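Trehalose-6-phosphate phosphatase (Candida albicans, PDB 5DXF) is a member of glycosyltransferase family 20 whose N-terminal domain adopts the GT-B architecture of two Rossmann-like lobes. Local coordinates at residues A[33-38]-A[202-207]; A[207-212]-A[249-254]; A[230-235]-A[269-274]; A[421-426]-A[445-450]. One frame throughout, in Å; residues are numbered along the deposited sequence.

Interaction 1 of 4, residues A[33-38]-A[202-207]; sequences ILNVMT and WIHDYY
Val36 and Ile203 form a bridge between the parallel strands 34-37 and 200-204, and Asn35 and Trp202 form the bridge just before it. Two firm backbone bonds join the strands, Trp202 N to Leu34 O at 2.8 Å and His204 N to Val36 O at 3.0 Å; the one from Val36 N to Trp202 O is less certain in this model. His204 leans across from the second strand. Its chi1 of -47° puts CG beside its own backbone N, with His204 CB 3.8 Å from Val36 O. Farther out, His204 CD2 presents the ring edge to Val36 O at 3.0 Å. His204 NE2 then donates to Asn35 OD1 over 2.9 Å at a nearly straight 167°. The oxygen lies in the imidazole plane, whereas the nitrogen stands above the amide carbonyl plane, the amide and ring planes standing 84° apart. His204 CE1 rests over the rim of one Trp202 ring face, and ND1 is hydrogen-bonded to His229, so both nitrogens fix the ring's rotation. On the other face of the sheet, Val36 CG2 meets Ile203 CG1 at 3.4 Å. Beyond the strands, Thr38 CG2 makes a CH-pi contact with Tyr207, 3.3 Å from the ring centroid; the phenol oxygen bonds to Glu153. Strands 84-88 and 223-227 flank the pair within the N-terminal lobe's sheet, helix 66-76 covers Asn35 and His204, and Phe519 stacks on Trp202.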
loop_
_atom_site.group_PDB
_atom_site.type_symbol
_atom_site.label_atom_id
_atom_site.label_comp_id
_atom_site.label_asym_id
_atom_site.label_seq_id
_atom_site.Cartn_x
_atom_site.Cartn_y
_atom_site.Cartn_z
ATOM N N ILE A 33 -12.755 18.469 -6.477
ATOM C CA ILE A 33 -11.592 17.601 -6.501
ATOM C C ILE A 33 -11.931 16.310 -7.220
ATOM O O ILE A 33 -12.983 15.720 -6.990
ATOM C CB ILE A 33 -11.083 17.288 -5.076
ATOM C CG1 ILE A 33 -10.979 18.575 -4.253
ATOM C CG2 ILE A 33 -9.734 16.586 -5.130
ATOM C CD1 ILE A 33 -10.408 18.377 -2.870
ATOM N N LEU A 34 -11.038 15.873 -8.092
ATOM C CA LEU A 34 -11.205 14.590 -8.745
ATOM C C LEU A 34 -10.097 13.636 -8.344
ATOM O O LEU A 34 -8.923 13.921 -8.532
ATOM C CB LEU A 34 -11.214 14.770 -10.256
ATOM C CG LEU A 34 -12.023 15.954 -10.767
ATOM C CD1 LEU A 34 -12.362 15.743 -12.226
ATOM C CD2 LEU A 34 -13.291 16.123 -9.947
ATOM N N ASN A 35 -10.483 12.481 -7.821
ATOM C CA ASN A 35 -9.523 11.488 -7.393
ATOM C C ASN A 35 -9.580 10.394 -8.398
ATOM O O ASN A 35 -10.651 9.908 -8.707
ATOM C CB ASN A 35 -9.898 10.928 -6.036
ATOM C CG ASN A 35 -8.733 10.895 -5.087
ATOM O OD1 ASN A 35 -7.716 11.527 -5.324
ATOM N ND2 ASN A 35 -8.877 10.162 -4.002
ATOM N N VAL A 36 -8.428 10.025 -8.930
ATOM C CA VAL A 36 -8.376 9.056 -10.007
ATOM C C VAL A 36 -7.596 7.833 -9.572
ATOM O O VAL A 36 -6.516 7.947 -9.028
ATOM C CB VAL A 36 -7.755 9.648 -11.281
ATOM C CG1 VAL A 36 -8.300 8.927 -12.499
ATOM C CG2 VAL A 36 -8.032 11.138 -11.386
ATOM N N MET A 37 -8.159 6.661 -9.818
ATOM C CA MET A 37 -7.643 5.428 -9.258
ATOM C C MET A 37 -7.585 4.278 -10.248
ATOM O O MET A 37 -8.229 4.314 -11.287
ATOM C CB MET A 37 -8.507 5.017 -8.076
ATOM C CG MET A 37 -7.839 5.181 -6.733
ATOM S SD MET A 37 -9.071 5.263 -5.442
ATOM C CE MET A 37 -8.431 6.629 -4.492
ATOM N N THR A 38 -6.798 3.260 -9.921
ATOM C CA THR A 38 -6.756 2.051 -10.731
ATOM C C THR A 38 -8.104 1.360 -10.742
ATOM O O THR A 38 -8.574 0.927 -11.776
ATOM C CB THR A 38 -5.734 1.041 -10.185
ATOM O OG1 THR A 38 -4.424 1.607 -10.208
ATOM C CG2 THR A 38 -5.735 -0.212 -11.016
ATOM N N TRP A 202 -6.298 14.778 -9.065
ATOM C CA TRP A 202 -5.391 13.922 -8.330
ATOM C C TRP A 202 -5.422 12.544 -8.949
ATOM O O TRP A 202 -6.477 11.961 -9.097
ATOM C CB TRP A 202 -5.833 13.847 -6.875
ATOM C CG TRP A 202 -4.779 13.379 -5.970
ATOM C CD1 TRP A 202 -3.682 12.677 -6.308
ATOM C CD2 TRP A 202 -4.715 13.572 -4.560
ATOM N NE1 TRP A 202 -2.929 12.416 -5.204
ATOM C CE2 TRP A 202 -3.544 12.955 -4.113
ATOM C CE3 TRP A 202 -5.535 14.207 -3.632
ATOM C CZ2 TRP A 202 -3.168 12.953 -2.784
ATOM C CZ3 TRP A 202 -5.159 14.206 -2.313
ATOM C CH2 TRP A 202 -3.988 13.583 -1.899
ATOM N N ILE A 203 -4.260 12.019 -9.309
ATOM C CA ILE A 203 -4.186 10.694 -9.905
ATOM C C ILE A 203 -3.206 9.803 -9.173
ATOM O O ILE A 203 -2.143 10.249 -8.760
ATOM C CB ILE A 203 -3.788 10.741 -11.376
ATOM C CG1 ILE A 203 -4.725 11.652 -12.151
ATOM C CG2 ILE A 203 -3.835 9.348 -11.959
ATOM C CD1 ILE A 203 -4.001 12.760 -12.875
ATOM N N HIS A 204 -3.545 8.533 -9.021
ATOM C CA HIS A 204 -2.686 7.640 -8.265
ATOM C C HIS A 204 -2.144 6.438 -9.021
ATOM O O HIS A 204 -2.869 5.729 -9.696
ATOM C CB HIS A 204 -3.409 7.161 -7.014
ATOM C CG HIS A 204 -4.088 8.250 -6.253
ATOM N ND1 HIS A 204 -3.685 8.639 -4.998
ATOM C CD2 HIS A 204 -5.154 9.019 -6.559
ATOM C CE1 HIS A 204 -4.466 9.608 -4.565
ATOM N NE2 HIS A 204 -5.364 9.860 -5.496
ATOM N N ASP A 205 -0.843 6.244 -8.895
ATOM C CA ASP A 205 -0.166 4.980 -9.153
ATOM C C ASP A 205 0.169 4.608 -10.590
ATOM O O ASP A 205 -0.096 5.345 -11.519
ATOM C CB ASP A 205 -0.876 3.831 -8.450
ATOM C CG ASP A 205 -0.129 3.347 -7.242
ATOM O OD1 ASP A 205 0.883 3.964 -6.879
ATOM O OD2 ASP A 205 -0.553 2.347 -6.645
ATOM N N TYR A 206 0.764 3.435 -10.733
ATOM C CA TYR A 206 1.379 2.971 -11.969
ATOM C C TYR A 206 0.451 2.702 -13.147
ATOM O O TYR A 206 0.891 2.684 -14.286
ATOM C CB TYR A 206 2.298 1.783 -11.701
ATOM C CG TYR A 206 1.663 0.679 -10.912
ATOM C CD1 TYR A 206 1.467 0.798 -9.555
ATOM C CD2 TYR A 206 1.263 -0.486 -11.529
ATOM C CE1 TYR A 206 0.885 -0.220 -8.831
ATOM C CE2 TYR A 206 0.682 -1.506 -10.820
ATOM C CZ TYR A 206 0.498 -1.369 -9.472
ATOM O OH TYR A 206 -0.083 -2.389 -8.772
ATOM N N TYR A 207 -0.817 2.445 -12.877
ATOM C CA TYR A 207 -1.764 2.184 -13.955
ATOM C C TYR A 207 -2.024 3.444 -14.774
ATOM O O TYR A 207 -2.475 3.375 -15.918
ATOM C CB TYR A 207 -3.084 1.647 -13.397
ATOM C CG TYR A 207 -3.075 0.181 -13.022
ATOM C CD1 TYR A 207 -3.737 -0.757 -13.803
ATOM C CD2 TYR A 207 -2.412 -0.263 -11.886
ATOM C CE1 TYR A 207 -3.740 -2.099 -13.461
ATOM C CE2 TYR A 207 -2.412 -1.600 -11.536
ATOM C CZ TYR A 207 -3.073 -2.514 -12.328
ATOM O OH TYR A 207 -3.068 -3.845 -11.981
#

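Interaction 2 of 4, residues A[207-212]-A[249-254]; sequences YLLLLP and DGMLGA
Leu209 opens the contact by lying alongside Met251, the two side chains pointing the same way. Its CD2 branch does the touching, with Leu209 CD2 3.5 Å from Met251 SD and 3.6 Å from Met251 CG. The backbone O of Leu209 comes within 3.2 Å of Met251 N, but the angle is too poor for a hydrogen bond. Leu210 follows with backbone alone: its CA is 4.1 Å from the CA of Gly250, an approach that the absence of a side chain on the glycine makes possible, while its own side chain starts out away from 249-254. Pro212, in helix 211-218, then lays its ring against the end of helix 244-251. Pro212 CB is 3.2 Å from Gly250 O, and CD 3.4 Å from the same oxygen; Pro212 CB also reaches Ala254 CB at 4.4 Å. Gly253 CA lies 3.7 Å from Pro212 O, and Gly253 O receives a hydrogen bond from Arg216 of helix 211-218. The two helix ends thus meet through apolar groups and bare backbone, beside strand 223-227, whose Phe226 touches Leu209, Pro212 and Ala254, and next to helix 173-194, whose Tyr180 packs on Leu209 and Leu210.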
loop_
_atom_site.group_PDB
_atom_site.type_symbol
_atom_site.label_atom_id
_atom_site.label_comp_id
_atom_site.label_asym_id
_atom_site.label_seq_id
_atom_site.Cartn_x
_atom_site.Cartn_y
_atom_site.Cartn_z
ATOM N N TYR A 207 -0.817 2.445 -12.877
ATOM C CA TYR A 207 -1.764 2.184 -13.955
ATOM C C TYR A 207 -2.024 3.444 -14.774
ATOM O O TYR A 207 -2.475 3.375 -15.918
ATOM C CB TYR A 207 -3.084 1.647 -13.397
ATOM C CG TYR A 207 -3.075 0.181 -13.022
ATOM C CD1 TYR A 207 -3.737 -0.757 -13.803
ATOM C CD2 TYR A 207 -2.412 -0.263 -11.886
ATOM C CE1 TYR A 207 -3.740 -2.099 -13.461
ATOM C CE2 TYR A 207 -2.412 -1.600 -11.536
ATOM C CZ TYR A 207 -3.073 -2.514 -12.328
ATOM O OH TYR A 207 -3.068 -3.845 -11.981
ATOM N N LEU A 208 -1.729 4.595 -14.182
ATOM C CA LEU A 208 -2.097 5.876 -14.769
ATOM C C LEU A 208 -0.899 6.796 -14.985
ATOM O O LEU A 208 -1.020 8.020 -14.903
ATOM C CB LEU A 208 -3.134 6.558 -13.877
ATOM C CG LEU A 208 -4.374 5.690 -13.649
ATOM C CD1 LEU A 208 -5.383 6.392 -12.758
ATOM C CD2 LEU A 208 -4.988 5.308 -14.987
ATOM N N LEU A 209 0.255 6.203 -15.239
ATOM C CA LEU A 209 1.493 6.929 -15.473
ATOM C C LEU A 209 1.450 7.793 -16.718
ATOM O O LEU A 209 2.063 8.847 -16.774
ATOM C CB LEU A 209 2.663 5.965 -15.558
ATOM C CG LEU A 209 3.075 5.321 -14.244
ATOM C CD1 LEU A 209 4.288 4.448 -14.463
ATOM C CD2 LEU A 209 3.334 6.356 -13.175
ATOM N N LEU A 210 0.777 7.291 -17.740
ATOM C CA LEU A 210 0.610 7.998 -18.995
ATOM C C LEU A 210 -0.172 9.295 -18.846
ATOM O O LEU A 210 0.114 10.282 -19.517
ATOM C CB LEU A 210 -0.083 7.097 -20.011
ATOM C CG LEU A 210 0.784 5.985 -20.600
ATOM C CD1 LEU A 210 0.095 5.295 -21.765
ATOM C CD2 LEU A 210 2.133 6.539 -21.017
ATOM N N LEU A 211 -1.166 9.276 -17.972
ATOM C CA LEU A 211 -2.263 10.227 -17.976
ATOM C C LEU A 211 -1.937 11.707 -17.792
ATOM O O LEU A 211 -2.432 12.523 -18.543
ATOM C CB LEU A 211 -3.237 9.810 -16.884
ATOM C CG LEU A 211 -4.696 10.219 -16.956
ATOM C CD1 LEU A 211 -5.408 9.439 -18.050
ATOM C CD2 LEU A 211 -5.340 9.964 -15.607
ATOM N N PRO A 212 -1.088 12.069 -16.847
ATOM C CA PRO A 212 -0.819 13.501 -16.632
ATOM C C PRO A 212 -0.408 14.306 -17.884
ATOM O O PRO A 212 -0.865 15.456 -18.002
ATOM C CB PRO A 212 0.316 13.484 -15.606
ATOM C CG PRO A 212 0.138 12.190 -14.883
ATOM C CD PRO A 212 -0.292 11.230 -15.934
ATOM N N ASP A 249 7.789 10.826 -19.571
ATOM C CA ASP A 249 7.003 11.869 -20.232
ATOM C C ASP A 249 5.679 11.980 -19.513
ATOM O O ASP A 249 5.461 12.935 -18.772
ATOM C CB ASP A 249 6.788 11.538 -21.712
ATOM C CG ASP A 249 6.028 12.608 -22.459
ATOM O OD1 ASP A 249 6.555 13.733 -22.610
ATOM O OD2 ASP A 249 4.911 12.300 -22.925
ATOM N N GLY A 250 4.839 10.962 -19.712
ATOM C CA GLY A 250 3.544 10.824 -19.064
ATOM C C GLY A 250 3.474 11.401 -17.667
ATOM O O GLY A 250 2.606 12.220 -17.367
ATOM N N MET A 251 4.417 11.005 -16.820
ATOM C CA MET A 251 4.438 11.480 -15.442
ATOM C C MET A 251 4.736 12.972 -15.349
ATOM O O MET A 251 4.243 13.649 -14.441
ATOM C CB MET A 251 5.459 10.695 -14.619
ATOM C CG MET A 251 5.077 9.245 -14.377
ATOM S SD MET A 251 6.235 8.384 -13.287
ATOM C CE MET A 251 7.230 7.496 -14.487
ATOM N N LEU A 252 5.524 13.494 -16.284
ATOM C CA LEU A 252 5.946 14.896 -16.203
ATOM C C LEU A 252 4.864 15.941 -16.448
ATOM O O LEU A 252 5.161 17.131 -16.505
ATOM C CB LEU A 252 7.083 15.149 -17.183
ATOM C CG LEU A 252 8.434 14.676 -16.653
ATOM C CD1 LEU A 252 9.535 14.959 -17.656
ATOM C CD2 LEU A 252 8.721 15.339 -15.317
ATOM N N GLY A 253 3.616 15.516 -16.603
ATOM C CA GLY A 253 2.530 16.457 -16.839
ATOM C C GLY A 253 1.969 17.089 -15.578
ATOM O O GLY A 253 1.513 18.235 -15.605
ATOM N N ALA A 254 1.994 16.347 -14.472
ATOM C CA ALA A 254 1.557 16.896 -13.190
ATOM C C ALA A 254 2.429 18.061 -12.765
ATOM O O ALA A 254 3.627 18.064 -13.016
ATOM C CB ALA A 254 1.557 15.816 -12.110
#

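Interaction 3 of 4, residues A[230-235]-A[269-274]; sequences VPFPSS and ISCCAR
A cysteine sulfur-aromatic contact, between Cys271 and Phe232, joins the loop leading into helix 235-238 to the last turns of helix 262-274. The sulfur approaches the ring at its edge and close to its plane: Cys271 SG lies 5.2 Å from the centroid of the Phe232 ring, 85° off the normal, and touches CE2 of that ring at 3.8 Å. Phe232 starts out toward the helix, and CG anti to the backbone N (chi1 -153°) sets the ring so that Phe232 CE2 also comes within 4.2 Å of Cys271 CB. One face of the same ring is met near its rim by CD of Pro233. The sulfur serves the following residues of the loop as well. Cys271 SG is 3.8 Å from Pro233 O and 3.6 Å from Ser235 CA, so the sulfur sits against the backbone where the chain enters helix 235-238. Ser234 occupies the N-cap position there without a capping bond from its side chain; its backbone N is instead held by the hydroxyl of Tyr162. The pairing of Ser235 with the exposed Arg274 is modelled too close to be trusted, and Arg274 also touches a crystal neighbour. Phe232 meets Phe268 edge to face and contacts Phe160, Phe238 and Met251, while Cys271 packs on Leu248 and Phe238, so the loop is bedded among helices 235-238, 244-251 and 262-274.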
loop_
_atom_site.group_PDB
_atom_site.type_symbol
_atom_site.label_atom_id
_atom_site.label_comp_id
_atom_site.label_asym_id
_atom_site.label_seq_id
_atom_site.Cartn_x
_atom_site.Cartn_y
_atom_site.Cartn_z
ATOM N N VAL A 230 3.455 3.145 -4.926
ATOM C CA VAL A 230 4.508 2.145 -5.043
ATOM C C VAL A 230 5.886 2.807 -5.108
ATOM O O VAL A 230 5.976 4.009 -5.367
ATOM C CB VAL A 230 4.289 1.263 -6.298
ATOM C CG1 VAL A 230 3.117 0.330 -6.073
ATOM C CG2 VAL A 230 4.061 2.126 -7.535
ATOM N N PRO A 231 6.943 2.033 -4.973
ATOM C CA PRO A 231 8.301 2.563 -5.064
ATOM C C PRO A 231 8.666 3.002 -6.472
ATOM O O PRO A 231 8.060 2.558 -7.424
ATOM C CB PRO A 231 9.155 1.369 -4.678
ATOM C CG PRO A 231 8.285 0.561 -3.806
ATOM C CD PRO A 231 6.906 0.711 -4.342
ATOM N N PHE A 232 9.632 3.898 -6.593
ATOM C CA PHE A 232 10.169 4.241 -7.898
ATOM C C PHE A 232 11.575 3.702 -8.048
ATOM O O PHE A 232 12.406 3.851 -7.165
ATOM C CB PHE A 232 10.142 5.737 -8.175
ATOM C CG PHE A 232 10.053 6.068 -9.630
ATOM C CD1 PHE A 232 8.836 6.160 -10.251
ATOM C CD2 PHE A 232 11.194 6.259 -10.378
ATOM C CE1 PHE A 232 8.749 6.447 -11.590
ATOM C CE2 PHE A 232 11.121 6.549 -11.718
ATOM C CZ PHE A 232 9.894 6.639 -12.326
ATOM N N PRO A 233 11.803 3.009 -9.246
ATOM C CA PRO A 233 13.138 2.401 -9.321
ATOM C C PRO A 233 14.257 3.327 -9.769
ATOM O O PRO A 233 13.995 4.315 -10.430
ATOM C CB PRO A 233 12.953 1.293 -10.338
ATOM C CG PRO A 233 12.095 1.910 -11.358
ATOM C CD PRO A 233 11.099 2.708 -10.592
ATOM N N SER A 234 15.493 2.937 -9.489
ATOM C CA SER A 234 16.697 3.652 -9.885
ATOM C C SER A 234 16.790 3.624 -11.383
ATOM O O SER A 234 16.160 2.803 -12.023
ATOM C CB SER A 234 17.920 2.941 -9.340
ATOM O OG SER A 234 18.784 3.826 -8.681
ATOM N N SER A 235 17.531 4.563 -11.948
ATOM C CA SER A 235 17.614 4.702 -13.391
ATOM C C SER A 235 18.077 3.396 -14.027
ATOM O O SER A 235 17.688 3.072 -15.129
ATOM C CB SER A 235 18.538 5.863 -13.775
ATOM O OG SER A 235 19.725 5.854 -13.014
ATOM N N ILE A 269 13.923 11.723 -10.078
ATOM C CA ILE A 269 14.679 12.870 -10.573
ATOM C C ILE A 269 15.830 12.432 -11.478
ATOM O O ILE A 269 15.977 12.933 -12.605
ATOM C CB ILE A 269 15.221 13.716 -9.404
ATOM C CG1 ILE A 269 14.063 14.442 -8.714
ATOM C CG2 ILE A 269 16.269 14.699 -9.890
ATOM C CD1 ILE A 269 14.434 15.097 -7.422
ATOM N N SER A 270 16.568 11.428 -11.024
ATOM C CA SER A 270 17.682 10.884 -11.777
ATOM C C SER A 270 17.231 10.302 -13.093
ATOM O O SER A 270 17.865 10.488 -14.108
ATOM C CB SER A 270 18.364 9.796 -10.971
ATOM O OG SER A 270 19.763 9.939 -11.035
ATOM N N CYS A 271 16.121 9.595 -13.066
ATOM C CA CYS A 271 15.494 9.076 -14.281
ATOM C C CYS A 271 15.141 10.182 -15.266
ATOM O O CYS A 271 15.425 10.071 -16.458
ATOM C CB CYS A 271 14.234 8.281 -13.941
ATOM S SG CYS A 271 14.514 6.579 -13.413
ATOM N N CYS A 272 14.514 11.242 -14.764
ATOM C CA CYS A 272 14.126 12.369 -15.605
ATOM C C CYS A 272 15.339 13.035 -16.246
ATOM O O CYS A 272 15.274 13.469 -17.396
ATOM C CB CYS A 272 13.326 13.395 -14.800
ATOM S SG CYS A 272 11.602 12.939 -14.514
ATOM N N ALA A 273 16.448 13.112 -15.518
ATOM C CA ALA A 273 17.642 13.730 -16.091
ATOM C C ALA A 273 18.377 12.811 -17.077
ATOM O O ALA A 273 18.993 13.289 -18.030
ATOM C CB ALA A 273 18.587 14.178 -14.988
ATOM N N ARG A 274 18.321 11.500 -16.859
ATOM C CA ARG A 274 19.116 10.571 -17.669
ATOM C C ARG A 274 18.379 10.050 -18.905
ATOM O O ARG A 274 18.922 10.075 -20.009
ATOM C CB ARG A 274 19.594 9.393 -16.809
ATOM C CG ARG A 274 20.444 9.815 -15.620
ATOM C CD ARG A 274 21.545 8.814 -15.288
ATOM N NE ARG A 274 22.163 9.140 -14.004
ATOM C CZ ARG A 274 22.029 8.414 -12.900
ATOM N NH1 ARG A 274 21.317 7.298 -12.917
ATOM N NH2 ARG A 274 22.619 8.798 -11.776
#

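Interaction 4 of 4, residues A[421-426]-A[445-450]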
loop_
_atom_site.group_PDB
_atom_site.type_symbol
_atom_site.label_atom_id
_atom_site.label_comp_id
_atom_site.label_asym_id
_atom_site.label_seq_id
_atom_site.Cartn_x
_atom_site.Cartn_y
_atom_site.Cartn_z
ATOM N N LEU A 421 -6.848 -9.540 16.109
ATOM C CA LEU A 421 -5.522 -10.122 15.896
ATOM C C LEU A 421 -4.382 -9.147 16.210
ATOM O O LEU A 421 -3.417 -9.510 16.889
ATOM C CB LEU A 421 -5.397 -10.636 14.455
ATOM C CG LEU A 421 -6.107 -11.958 14.130
ATOM C CD1 LEU A 421 -6.181 -12.186 12.628
ATOM C CD2 LEU A 421 -5.409 -13.121 14.818
ATOM N N LEU A 422 -4.495 -7.913 15.730
ATOM C CA LEU A 422 -3.471 -6.913 16.014
ATOM C C LEU A 422 -3.404 -6.577 17.504
ATOM O O LEU A 422 -2.315 -6.447 18.062
ATOM C CB LEU A 422 -3.716 -5.640 15.203
ATOM C CG LEU A 422 -3.525 -5.774 13.691
ATOM C CD1 LEU A 422 -3.706 -4.431 13.003
ATOM C CD2 LEU A 422 -2.161 -6.370 13.365
ATOM N N ARG A 423 -4.560 -6.448 18.149
ATOM C CA ARG A 423 -4.596 -6.116 19.572
ATOM C C ARG A 423 -4.041 -7.231 20.469
ATOM O O ARG A 423 -3.311 -6.950 21.419
ATOM C CB ARG A 423 -6.024 -5.764 20.002
ATOM C CG ARG A 423 -6.391 -4.298 19.805
ATOM C CD ARG A 423 -7.754 -3.983 20.399
ATOM N NE ARG A 423 -7.791 -4.241 21.835
ATOM C CZ ARG A 423 -8.902 -4.286 22.563
ATOM N NH1 ARG A 423 -10.083 -4.090 21.991
ATOM N NH2 ARG A 423 -8.832 -4.530 23.864
ATOM N N VAL A 424 -4.370 -8.488 20.176
ATOM C CA VAL A 424 -3.897 -9.596 21.009
ATOM C C VAL A 424 -2.406 -9.856 20.783
ATOM O O VAL A 424 -1.755 -10.537 21.575
ATOM C CB VAL A 424 -4.683 -10.910 20.735
ATOM C CG1 VAL A 424 -4.420 -11.954 21.828
ATOM C CG2 VAL A 424 -6.178 -10.640 20.625
ATOM N N ALA A 425 -1.864 -9.301 19.704
ATOM C CA ALA A 425 -0.473 -9.551 19.336
ATOM C C ALA A 425 0.524 -9.115 20.409
ATOM O O ALA A 425 0.433 -8.010 20.949
ATOM C CB ALA A 425 -0.154 -8.861 18.029
ATOM N N ASP A 426 1.459 -9.995 20.733
ATOM C CA ASP A 426 2.564 -9.656 21.596
ATOM C C ASP A 426 3.743 -9.157 20.767
ATOM O O ASP A 426 4.695 -8.605 21.290
ATOM C CB ASP A 426 2.970 -10.865 22.437
ATOM C CG ASP A 426 1.848 -11.359 23.339
ATOM O OD1 ASP A 426 1.499 -10.663 24.317
ATOM O OD2 ASP A 426 1.319 -12.453 23.072
ATOM N N VAL A 445 0.502 -0.306 15.587
ATOM C CA VAL A 445 0.927 0.656 16.597
ATOM C C VAL A 445 -0.290 1.299 17.258
ATOM O O VAL A 445 -0.317 1.468 18.479
ATOM C CB VAL A 445 1.846 1.749 16.005
ATOM C CG1 VAL A 445 2.092 2.848 17.019
ATOM C CG2 VAL A 445 3.169 1.147 15.559
ATOM N N ILE A 446 -1.301 1.642 16.458
ATOM C CA ILE A 446 -2.547 2.153 17.032
ATOM C C ILE A 446 -3.177 1.121 17.969
ATOM O O ILE A 446 -3.599 1.443 19.085
ATOM C CB ILE A 446 -3.587 2.526 15.954
ATOM C CG1 ILE A 446 -3.118 3.719 15.124
ATOM C CG2 ILE A 446 -4.929 2.839 16.597
ATOM C CD1 ILE A 446 -4.145 4.168 14.118
ATOM N N CYS A 447 -3.223 -0.124 17.507
ATOM C CA CYS A 447 -3.861 -1.204 18.252
ATOM C C CYS A 447 -3.114 -1.572 19.527
ATOM O O CYS A 447 -3.647 -2.289 20.373
ATOM C CB CYS A 447 -3.998 -2.447 17.369
ATOM S SG CYS A 447 -5.245 -2.316 16.067
ATOM N N GLN A 448 -1.881 -1.092 19.662
ATOM C CA GLN A 448 -1.073 -1.445 20.823
ATOM C C GLN A 448 -0.885 -0.314 21.823
ATOM O O GLN A 448 -0.054 -0.429 22.718
ATOM C CB GLN A 448 0.304 -1.940 20.375
ATOM C CG GLN A 448 0.274 -3.294 19.713
ATOM C CD GLN A 448 -0.301 -4.366 20.611
ATOM O OE1 GLN A 448 -0.132 -4.328 21.829
ATOM N NE2 GLN A 448 -0.986 -5.333 20.015
ATOM N N LYS A 449 -1.642 0.771 21.691
ATOM C CA LYS A 449 -1.429 1.928 22.560
ATOM C C LYS A 449 -1.655 1.591 24.034
ATOM O O LYS A 449 -0.966 2.120 24.904
ATOM C CB LYS A 449 -2.327 3.105 22.145
ATOM C CG LYS A 449 -3.693 3.147 22.814
ATOM C CD LYS A 449 -4.591 4.220 22.206
ATOM C CE LYS A 449 -4.621 5.502 23.038
ATOM N NZ LYS A 449 -5.690 6.448 22.583
ATOM N N TYR A 450 -2.597 0.702 24.320
ATOM C CA TYR A 450 -2.869 0.341 25.704
ATOM C C TYR A 450 -2.060 -0.884 26.109
ATOM O O TYR A 450 -1.649 -1.017 27.261
ATOM C CB TYR A 450 -4.366 0.091 25.910
ATOM C CG TYR A 450 -5.241 1.274 25.559
ATOM C CD1 TYR A 450 -6.275 1.148 24.643
ATOM C CD2 TYR A 450 -5.031 2.517 26.141
ATOM C CE1 TYR A 450 -7.084 2.227 24.320
ATOM C CE2 TYR A 450 -5.832 3.602 25.825
ATOM C CZ TYR A 450 -6.856 3.451 24.913
ATOM O OH TYR A 450 -7.654 4.527 24.598
#
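A bend at chi2 (-59°) folds the side chain of Gln448 so that its amide reaches the C-terminal end of helix 415-424, where Leu422 and Arg423 offer backbone oxygens. NE2 of Gln448 donates to Arg423 O over 3.2 Å with an N-H...O angle of 146°; the nitrogen stands above the carbonyl plane, 54° out of it. A second bond from this nitrogen, to Leu422 O at 2.6 Å, is weak because it is strongly bent. Ala425 O also lies 3.2 Å from Gln448 NE2 and accepts a hydrogen bond from the Ser453 hydroxyl. At the other side of the amide, Gln448 OE1 is bonded to Ser453 N, which helps fix the flip of the group. Cys447, near the end of helix 439-447, fills the apolar part of the contact: its SG touches Leu422 CB at 3.8 Å and Leu422 CD1 at 4.0 Å. Arg423 runs past it, with CG 3.4 Å from Cys447 O and 3.9 Å from Cys447 CB, before its guanidinium turns away to a salt bridge with Glu318 and a hydrogen bond to Ala310 O. The neutral amide of Gln448 thus uses both its polar atoms in a buried place. Its N-H groups face carbonyls at a helix C-terminus, where the helix dipole would be expected to strengthen their pull on a donor.

Interactions 1, 2 and 3 lie in the N-terminal lobe, and interaction 4 lies in the C-terminal lobe, its own centre about 32 to 39 Å from theirs. Interaction 1 joins two adjacent interior strands of the large sheet; interaction 2, about 10 Å away between centres, shares Tyr207 with it and uses helix 211-218, which follows strand 200-204. Interactions 2 and 3 alternate along the chain and meet where Met251 CE packs on Phe232 CE1 at 3.4 Å. Loop 230-235 also touches 202-207 through Val230. The first three contacts therefore form one continuous packed region, while interaction 4 belongs to a separate Rossmann-like unit, as expected of a GT-B fold.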